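Local coordinates for uncharacterized protein (Ruminococcus gnavus, PDB 4QAN), which is of unknown function but has a cystatin-like fold, as a divergent member of the NTF2-like superfamily, and binds magnesium, at residues S36-N41 with P110-L115; A121-K126 with V141-I146. All coordinates share one frame; numbering follows the deposited sequence.

Contact 1 (S36-N41 with P110-L115)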
ATOM      1  N   SER A  36      16.243  -8.749 -14.192  1.00 53.59           N
ATOM      2  CA  SER A  36      15.740  -8.610 -15.563  1.00 52.23           C
ATOM      3  C   SER A  36      14.657  -7.535 -15.678  1.00 48.66           C
ATOM      4  O   SER A  36      14.678  -6.710 -16.593  1.00 45.82           O
ATOM      5  CB  SER A  36      15.154  -9.924 -16.057  1.00 53.98           C
ATOM      6  OG  SER A  36      14.482  -9.702 -17.277  1.00 55.08           O
ATOM      7  N   ALA A  37      13.695  -7.574 -14.763  1.00 45.82           N
ATOM      8  CA  ALA A  37      12.623  -6.588 -14.754  1.00 44.54           C
ATOM      9  C   ALA A  37      13.215  -5.190 -14.766  1.00 43.97           C
ATOM     10  O   ALA A  37      12.828  -4.366 -15.592  1.00 43.40           O
ATOM     11  CB  ALA A  37      11.732  -6.773 -13.540  1.00 44.60           C
ATOM     12  N   LEU A  38      14.163  -4.945 -13.857  1.00 45.72           N
ATOM     13  CA  LEU A  38      14.843  -3.653 -13.761  1.00 48.75           C
ATOM     14  C   LEU A  38      15.590  -3.325 -15.042  1.00 50.97           C
ATOM     15  O   LEU A  38      15.582  -2.187 -15.493  1.00 51.87           O
ATOM     16  CB  LEU A  38      15.817  -3.637 -12.583  1.00 48.96           C
ATOM     17  CG  LEU A  38      15.158  -3.634 -11.201  1.00 46.38           C
ATOM     18  CD1 LEU A  38      16.069  -4.237 -10.149  1.00 47.10           C
ATOM     19  CD2 LEU A  38      14.746  -2.227 -10.786  1.00 47.29           C
ATOM     20  N   LYS A  39      16.234  -4.325 -15.622  1.00 54.78           N
ATOM     21  CA  LYS A  39      16.963  -4.132 -16.872  1.00 60.44           C
ATOM     22  C   LYS A  39      16.026  -3.663 -17.983  1.00 60.80           C
ATOM     23  O   LYS A  39      16.384  -2.781 -18.765  1.00 61.46           O
ATOM     24  CB  LYS A  39      17.646  -5.436 -17.290  1.00 63.66           C
ATOM     25  CG  LYS A  39      18.566  -5.320 -18.493  1.00 67.64           C
ATOM     26  CD  LYS A  39      19.107  -6.692 -18.869  1.00 70.73           C
ATOM     27  CE  LYS A  39      20.105  -6.616 -20.004  1.00 73.70           C
ATOM     28  NZ  LYS A  39      21.277  -5.782 -19.624  1.00 76.41           N
ATOM     29  N   LYS A  40      14.830  -4.256 -18.035  1.00 57.99           N
ATOM     30  CA  LYS A  40      13.853  -3.972 -19.085  1.00 55.70           C
ATOM     31  C   LYS A  40      12.907  -2.855 -18.687  1.00 52.70           C
ATOM     32  O   LYS A  40      11.907  -2.626 -19.362  1.00 53.19           O
ATOM     33  CB  LYS A  40      13.022  -5.218 -19.391  1.00 55.05           C
ATOM     34  CG  LYS A  40      13.823  -6.438 -19.773  1.00 59.99           C
ATOM     35  CD  LYS A  40      12.928  -7.664 -19.791  1.00 64.43           C
ATOM     36  CE  LYS A  40      13.487  -8.750 -20.685  1.00 70.00           C
ATOM     37  NZ  LYS A  40      14.521  -9.573 -19.991  1.00 77.82           N
ATOM     38  N   ASN A  41      13.204  -2.169 -17.587  1.00 55.81           N
ATOM     39  CA  ASN A  41      12.324  -1.132 -17.062  1.00 52.33           C
ATOM     40  C   ASN A  41      10.836  -1.559 -17.124  1.00 51.81           C
ATOM     41  O   ASN A  41       9.971  -0.788 -17.528  1.00 53.74           O
ATOM     42  CB  ASN A  41      12.570   0.183 -17.815  1.00 52.50           C
ATOM     43  CG  ASN A  41      11.859   1.376 -17.179  1.00 57.74           C
ATOM     44  OD1 ASN A  41      11.537   1.385 -15.983  1.00 60.19           O
ATOM     45  ND2 ASN A  41      11.605   2.394 -17.987  1.00 63.11           N
ATOM     46  N   PRO A 110      22.661   4.616 -12.902  1.00 69.52           N
ATOM     47  CA  PRO A 110      22.563   5.179 -14.244  1.00 72.62           C
ATOM     48  C   PRO A 110      22.803   4.094 -15.299  1.00 76.26           C
ATOM     49  O   PRO A 110      23.658   3.213 -15.094  1.00 76.67           O
ATOM     50  CB  PRO A 110      23.678   6.233 -14.260  1.00 76.28           C
ATOM     51  CG  PRO A 110      24.705   5.704 -13.310  1.00 73.99           C
ATOM     52  CD  PRO A 110      23.944   4.950 -12.250  1.00 71.33           C
ATOM     53  N   GLU A 111      22.050   4.153 -16.402  1.00 74.78           N
ATOM     54  CA  GLU A 111      22.133   3.145 -17.463  1.00 75.09           C
ATOM     55  C   GLU A 111      21.865   1.760 -16.884  1.00 71.99           C
ATOM     56  O   GLU A 111      22.641   0.829 -17.095  1.00 71.86           O
ATOM     57  CB  GLU A 111      23.509   3.161 -18.142  1.00 79.00           C
ATOM     58  CG  GLU A 111      23.963   4.515 -18.661  1.00 84.84           C
ATOM     59  CD  GLU A 111      25.326   4.440 -19.334  1.00 95.66           C
ATOM     60  OE1 GLU A 111      26.306   4.019 -18.676  1.00 90.17           O
ATOM     61  OE2 GLU A 111      25.421   4.801 -20.527  1.00105.08           O
ATOM     62  N   ILE A 112      20.774   1.639 -16.126  1.00 71.09           N
ATOM     63  CA  ILE A 112      20.362   0.346 -15.571  1.00 65.37           C
ATOM     64  C   ILE A 112      19.966  -0.606 -16.712  1.00 64.71           C
ATOM     65  O   ILE A 112      20.027  -1.818 -16.562  1.00 63.51           O
ATOM     66  CB  ILE A 112      19.252   0.496 -14.488  1.00 64.39           C
ATOM     67  CG1 ILE A 112      18.895  -0.867 -13.888  1.00 62.86           C
ATOM     68  CG2 ILE A 112      17.991   1.177 -15.028  1.00 61.81           C
ATOM     69  CD1 ILE A 112      18.343  -0.784 -12.487  1.00 63.45           C
ATOM     70  N   GLU A 113      19.615  -0.038 -17.862  1.00 67.93           N
ATOM     71  CA  GLU A 113      19.347  -0.799 -19.089  1.00 75.16           C
ATOM     72  C   GLU A 113      20.508  -1.704 -19.515  1.00 76.08           C
ATOM     73  O   GLU A 113      20.288  -2.802 -20.040  1.00 76.22           O
ATOM     74  CB  GLU A 113      19.017   0.156 -20.249  1.00 80.15           C
ATOM     75  CG  GLU A 113      17.652   0.833 -20.144  1.00 87.34           C
ATOM     76  CD  GLU A 113      17.592   1.961 -19.117  1.00 92.62           C
ATOM     77  OE1 GLU A 113      18.665   2.461 -18.696  1.00 98.06           O
ATOM     78  OE2 GLU A 113      16.461   2.351 -18.732  1.00 81.85           O
ATOM     79  N   THR A 114      21.737  -1.246 -19.289  1.00 73.38           N
ATOM     80  CA  THR A 114      22.936  -1.970 -19.733  1.00 72.37           C
ATOM     81  C   THR A 114      23.498  -2.942 -18.678  1.00 71.43           C
ATOM     82  O   THR A 114      24.690  -3.259 -18.691  1.00 68.60           O
ATOM     83  CB  THR A 114      24.041  -0.971 -20.132  1.00 73.37           C
ATOM     84  OG1 THR A 114      24.386  -0.161 -18.997  1.00 72.57           O
ATOM     85  CG2 THR A 114      23.563  -0.077 -21.276  1.00 72.51           C
ATOM     86  N   LEU A 115      22.625  -3.442 -17.803  1.00 67.19           N
ATOM     87  CA  LEU A 115      23.025  -4.166 -16.593  1.00 67.02           C
ATOM     88  C   LEU A 115      23.561  -5.583 -16.857  1.00 68.92           C
ATOM     89  O   LEU A 115      22.965  -6.350 -17.609  1.00 68.47           O
ATOM     90  CB  LEU A 115      21.826  -4.210 -15.638  1.00 67.20           C
ATOM     91  CG  LEU A 115      21.816  -5.069 -14.372  1.00 68.54           C
ATOM     92  CD1 LEU A 115      20.849  -4.450 -13.374  1.00 67.27           C
ATOM     93  CD2 LEU A 115      21.437  -6.523 -14.648  1.00 69.40           C
TER

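Contact 2 (A121-K126 with V141-I146)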
ATOM      1  N   ALA A 121      25.631 -13.196  -4.191  1.00 71.03           N
ATOM      2  CA  ALA A 121      26.215 -13.857  -3.020  1.00 72.77           C
ATOM      3  C   ALA A 121      25.242 -13.876  -1.849  1.00 70.77           C
ATOM      4  O   ALA A 121      24.552 -12.895  -1.612  1.00 69.91           O
ATOM      5  CB  ALA A 121      27.507 -13.163  -2.622  1.00 73.00           C
ATOM      6  N   GLU A 122      25.197 -14.991  -1.120  1.00 74.39           N
ATOM      7  CA  GLU A 122      24.343 -15.120   0.062  1.00 78.71           C
ATOM      8  C   GLU A 122      25.031 -14.533   1.283  1.00 78.95           C
ATOM      9  O   GLU A 122      26.009 -15.086   1.752  1.00 82.26           O
ATOM     10  CB  GLU A 122      23.994 -16.590   0.340  1.00 88.23           C
ATOM     11  CG  GLU A 122      22.956 -17.181  -0.609  1.00 94.89           C
ATOM     12  CD  GLU A 122      22.412 -18.525  -0.148  1.00 99.97           C
ATOM     13  OE1 GLU A 122      22.177 -18.707   1.069  1.00102.27           O
ATOM     14  OE2 GLU A 122      22.204 -19.400  -1.016  1.00103.57           O
ATOM     15  N   LYS A 123      24.509 -13.425   1.803  1.00 80.12           N
ATOM     16  CA  LYS A 123      25.095 -12.772   2.983  1.00 87.12           C
ATOM     17  C   LYS A 123      25.118 -13.731   4.184  1.00 92.44           C
ATOM     18  O   LYS A 123      24.220 -14.556   4.334  1.00 96.55           O
ATOM     19  CB  LYS A 123      24.321 -11.494   3.327  1.00 85.25           C
ATOM     20  CG  LYS A 123      25.202 -10.342   3.766  1.00 90.57           C
ATOM     21  CD  LYS A 123      24.398  -9.076   3.998  1.00 92.04           C
ATOM     22  CE  LYS A 123      23.717  -9.105   5.354  1.00 95.41           C
ATOM     23  NZ  LYS A 123      22.951  -7.858   5.620  1.00 93.31           N
ATOM     24  N   LYS A 124      26.141 -13.619   5.031  1.00 94.75           N
ATOM     25  CA  LYS A 124      26.372 -14.600   6.102  1.00101.52           C
ATOM     26  C   LYS A 124      25.924 -14.124   7.490  1.00102.72           C
ATOM     27  O   LYS A 124      26.767 -13.871   8.352  1.00108.63           O
ATOM     28  CB  LYS A 124      27.854 -14.985   6.152  1.00 97.43           C
ATOM     29  N   GLU A 125      24.607 -14.029   7.700  1.00 95.64           N
ATOM     30  CA  GLU A 125      24.029 -13.622   8.993  1.00 95.37           C
ATOM     31  C   GLU A 125      22.825 -14.503   9.364  1.00 93.92           C
ATOM     32  O   GLU A 125      21.694 -14.191   8.996  1.00 97.05           O
ATOM     33  CB  GLU A 125      23.569 -12.154   8.962  1.00 96.74           C
ATOM     34  CG  GLU A 125      24.256 -11.244   7.954  1.00101.26           C
ATOM     35  CD  GLU A 125      25.586 -10.713   8.442  1.00109.45           C
ATOM     36  OE1 GLU A 125      25.588 -10.006   9.471  1.00112.66           O
ATOM     37  OE2 GLU A 125      26.620 -10.986   7.791  1.00110.24           O
ATOM     38  N   LYS A 126      23.057 -15.589  10.094  1.00 94.21           N
ATOM     39  CA  LYS A 126      21.962 -16.475  10.528  1.00 93.51           C
ATOM     40  C   LYS A 126      21.071 -15.813  11.594  1.00 90.77           C
ATOM     41  O   LYS A 126      19.876 -16.131  11.705  1.00 84.00           O
ATOM     42  CB  LYS A 126      22.512 -17.809  11.052  1.00 92.26           C
ATOM     43  N   VAL A 141      14.208 -16.632   5.105  1.00 55.37           N
ATOM     44  CA  VAL A 141      14.640 -15.340   4.580  1.00 53.46           C
ATOM     45  C   VAL A 141      16.086 -15.482   4.147  1.00 55.59           C
ATOM     46  O   VAL A 141      16.901 -16.068   4.858  1.00 60.40           O
ATOM     47  CB  VAL A 141      14.516 -14.208   5.628  1.00 52.34           C
ATOM     48  CG1 VAL A 141      15.310 -12.976   5.217  1.00 51.18           C
ATOM     49  CG2 VAL A 141      13.061 -13.833   5.823  1.00 50.80           C
ATOM     50  N   SER A 142      16.410 -14.956   2.975  1.00 57.15           N
ATOM     51  CA  SER A 142      17.787 -14.982   2.483  1.00 60.17           C
ATOM     52  C   SER A 142      18.200 -13.582   2.039  1.00 59.58           C
ATOM     53  O   SER A 142      17.617 -13.031   1.107  1.00 57.63           O
ATOM     54  CB  SER A 142      17.922 -15.966   1.332  1.00 60.27           C
ATOM     55  OG  SER A 142      19.178 -15.813   0.714  1.00 64.93           O
ATOM     56  N   GLU A 143      19.184 -13.010   2.731  1.00 62.95           N
ATOM     57  CA  GLU A 143      19.710 -11.687   2.401  1.00 63.94           C
ATOM     58  C   GLU A 143      20.846 -11.843   1.409  1.00 63.70           C
ATOM     59  O   GLU A 143      21.861 -12.457   1.723  1.00 70.67           O
ATOM     60  CB  GLU A 143      20.209 -10.969   3.654  1.00 66.42           C
ATOM     61  CG  GLU A 143      19.124 -10.228   4.418  1.00 65.26           C
ATOM     62  CD  GLU A 143      19.682  -9.477   5.616  1.00 68.53           C
ATOM     63  OE1 GLU A 143      20.304 -10.139   6.476  1.00 73.68           O
ATOM     64  OE2 GLU A 143      19.503  -8.236   5.699  1.00 66.30           O
ATOM     65  N   LEU A 144      20.665 -11.296   0.210  1.00 62.23           N
ATOM     66  CA  LEU A 144      21.636 -11.456  -0.864  1.00 64.05           C
ATOM     67  C   LEU A 144      22.314 -10.151  -1.204  1.00 61.74           C
ATOM     68  O   LEU A 144      21.685  -9.095  -1.218  1.00 58.23           O
ATOM     69  CB  LEU A 144      20.982 -12.029  -2.125  1.00 66.19           C
ATOM     70  CG  LEU A 144      20.437 -13.456  -1.969  1.00 70.38           C
ATOM     71  CD1 LEU A 144      18.944 -13.429  -1.684  1.00 67.89           C
ATOM     72  CD2 LEU A 144      20.720 -14.301  -3.201  1.00 72.63           C
ATOM     73  N   GLU A 145      23.617 -10.246  -1.447  1.00 63.31           N
ATOM     74  CA  GLU A 145      24.402  -9.164  -2.004  1.00 64.77           C
ATOM     75  C   GLU A 145      24.526  -9.429  -3.493  1.00 63.65           C
ATOM     76  O   GLU A 145      24.896 -10.534  -3.900  1.00 63.68           O
ATOM     77  CB  GLU A 145      25.796  -9.140  -1.386  1.00 74.03           C
ATOM     78  CG  GLU A 145      25.830  -9.014   0.129  1.00 78.62           C
ATOM     79  CD  GLU A 145      27.250  -9.001   0.667  1.00 89.15           C
ATOM     80  OE1 GLU A 145      28.173  -9.432  -0.059  1.00 94.31           O
ATOM     81  OE2 GLU A 145      27.448  -8.558   1.818  1.00 99.72           O
ATOM     82  N   ILE A 146      24.236  -8.419  -4.305  1.00 59.07           N
ATOM     83  CA  ILE A 146      24.219  -8.589  -5.753  1.00 59.93           C
ATOM     84  C   ILE A 146      25.202  -7.615  -6.390  1.00 61.21           C
ATOM     85  O   ILE A 146      25.114  -6.413  -6.174  1.00 62.31           O
ATOM     86  CB  ILE A 146      22.800  -8.364  -6.306  1.00 56.98           C
ATOM     87  CG1 ILE A 146      21.805  -9.284  -5.594  1.00 57.06           C
ATOM     88  CG2 ILE A 146      22.739  -8.594  -7.810  1.00 55.30           C
ATOM     89  CD1 ILE A 146      20.380  -8.800  -5.683  1.00 56.03           C
TER

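Contact 1 (S36-N41 with P110-L115)
Lys39 uses its ammonium group on backbone rather than on a carboxylate: NZ donates to two main-chain carbonyls of the turn opposite, although Glu113 belongs to the same turn. The shorter bond runs from Lys39 NZ to Leu115 O at 2.7 Å, the longer from Lys39 NZ to Glu113 O at 3.2 Å. The second approaches its acceptor from further off the carbonyl plane, tilted 31° against 19° for the first. Reach comes from the shape of the lysine chain. CG stands anti to the backbone N (chi1 -173°), the chain runs straight to CE, and a bend at chi4 turns NZ in between the two oxygens; on the way CG passes 3.4 Å from Glu113 O. The lysine lies on the last turn of helix 27-39, which closes in a Schellman motif with Asn41 as its C-prime residue, Asn41 N bonding to Leu38 O. Its partner is the short 3-10 turn between helix 87-108 and strand 116-122, so the contact joins a helix C-terminus to a helix-to-strand connection. Where the backbones come close, Glu113 CA offers its hydrogen almost straight to Lys39 O, 3.6 Å away. Beneath this polar layer lies a buried apolar one. Ile112, with CG1 anti to its own N, sends CD1 to within 3.8 Å of Leu38 CB, and the leucine also packs on Phe102 and Ser106 of helix 87-108. On the turn itself, Glu111 O accepts from both Thr114 N and Thr114 OG1, the hydroxyl bond measuring 2.8 Å.

Contact 2 (A121-K126 with V141-I146)
Ala121 N donates to Glu145 O at 2.8 Å in a nearly linear bond, with an N-H...O angle of 175°. The return bond from Glu145 N to Ala121 O makes this an antiparallel hydrogen-bonded pair, and Glu122 with Leu144 follows as a non-hydrogen-bonded one. Although strand 116-122 ends there, Lys123 N still reaches Glu143 O at 2.8 Å, its bond bent to 144°, before the chain turns off into helix 126-135. Beyond that bond the lysine side chain lies over its neighbours: CG rests 3.5 Å from Glu145 OE2, crossing that glutamate at about a right angle, and a bend at chi3 (80°) carries NZ back toward the Glu143 carboxylate. The salt bridge there is long and its hydrogen bond weak, Lys123 NZ to Glu143 OE2 being 3.5 Å, and Glu175 gives NZ another distant, weak anionic partner. On the face of Glu122 and Leu144, Ser142 OG bonds to Glu27, while Leu144 meets Val31 of helix 27-39, the helix packed against the sheet in this cystatin-like fold. Sharing one ammonium group among loosely placed carboxylates would probably offset part of their mutual repulsion, while the backbone bonds fix the pairing of the strands.

Both contacts are partly buried and belong to the same half of the chain, their centres about 22 Å apart and their nearest atoms about 7 Å. Strand 116-122 connects them, running from the turn of contact 1 to its pairing in contact 2; helix 27-39 is the other shared element, ending in the first and lying against strand 140-150 beside the second. Each includes a partly exposed lysine, yet its role differs. At contact 1 it supplies the cross-segment hydrogen bonds, above a buried leucine-isoleucine pair. At contact 2 regular strand pairing does that work, and the lysine adds a weak ionic layer among glutamates.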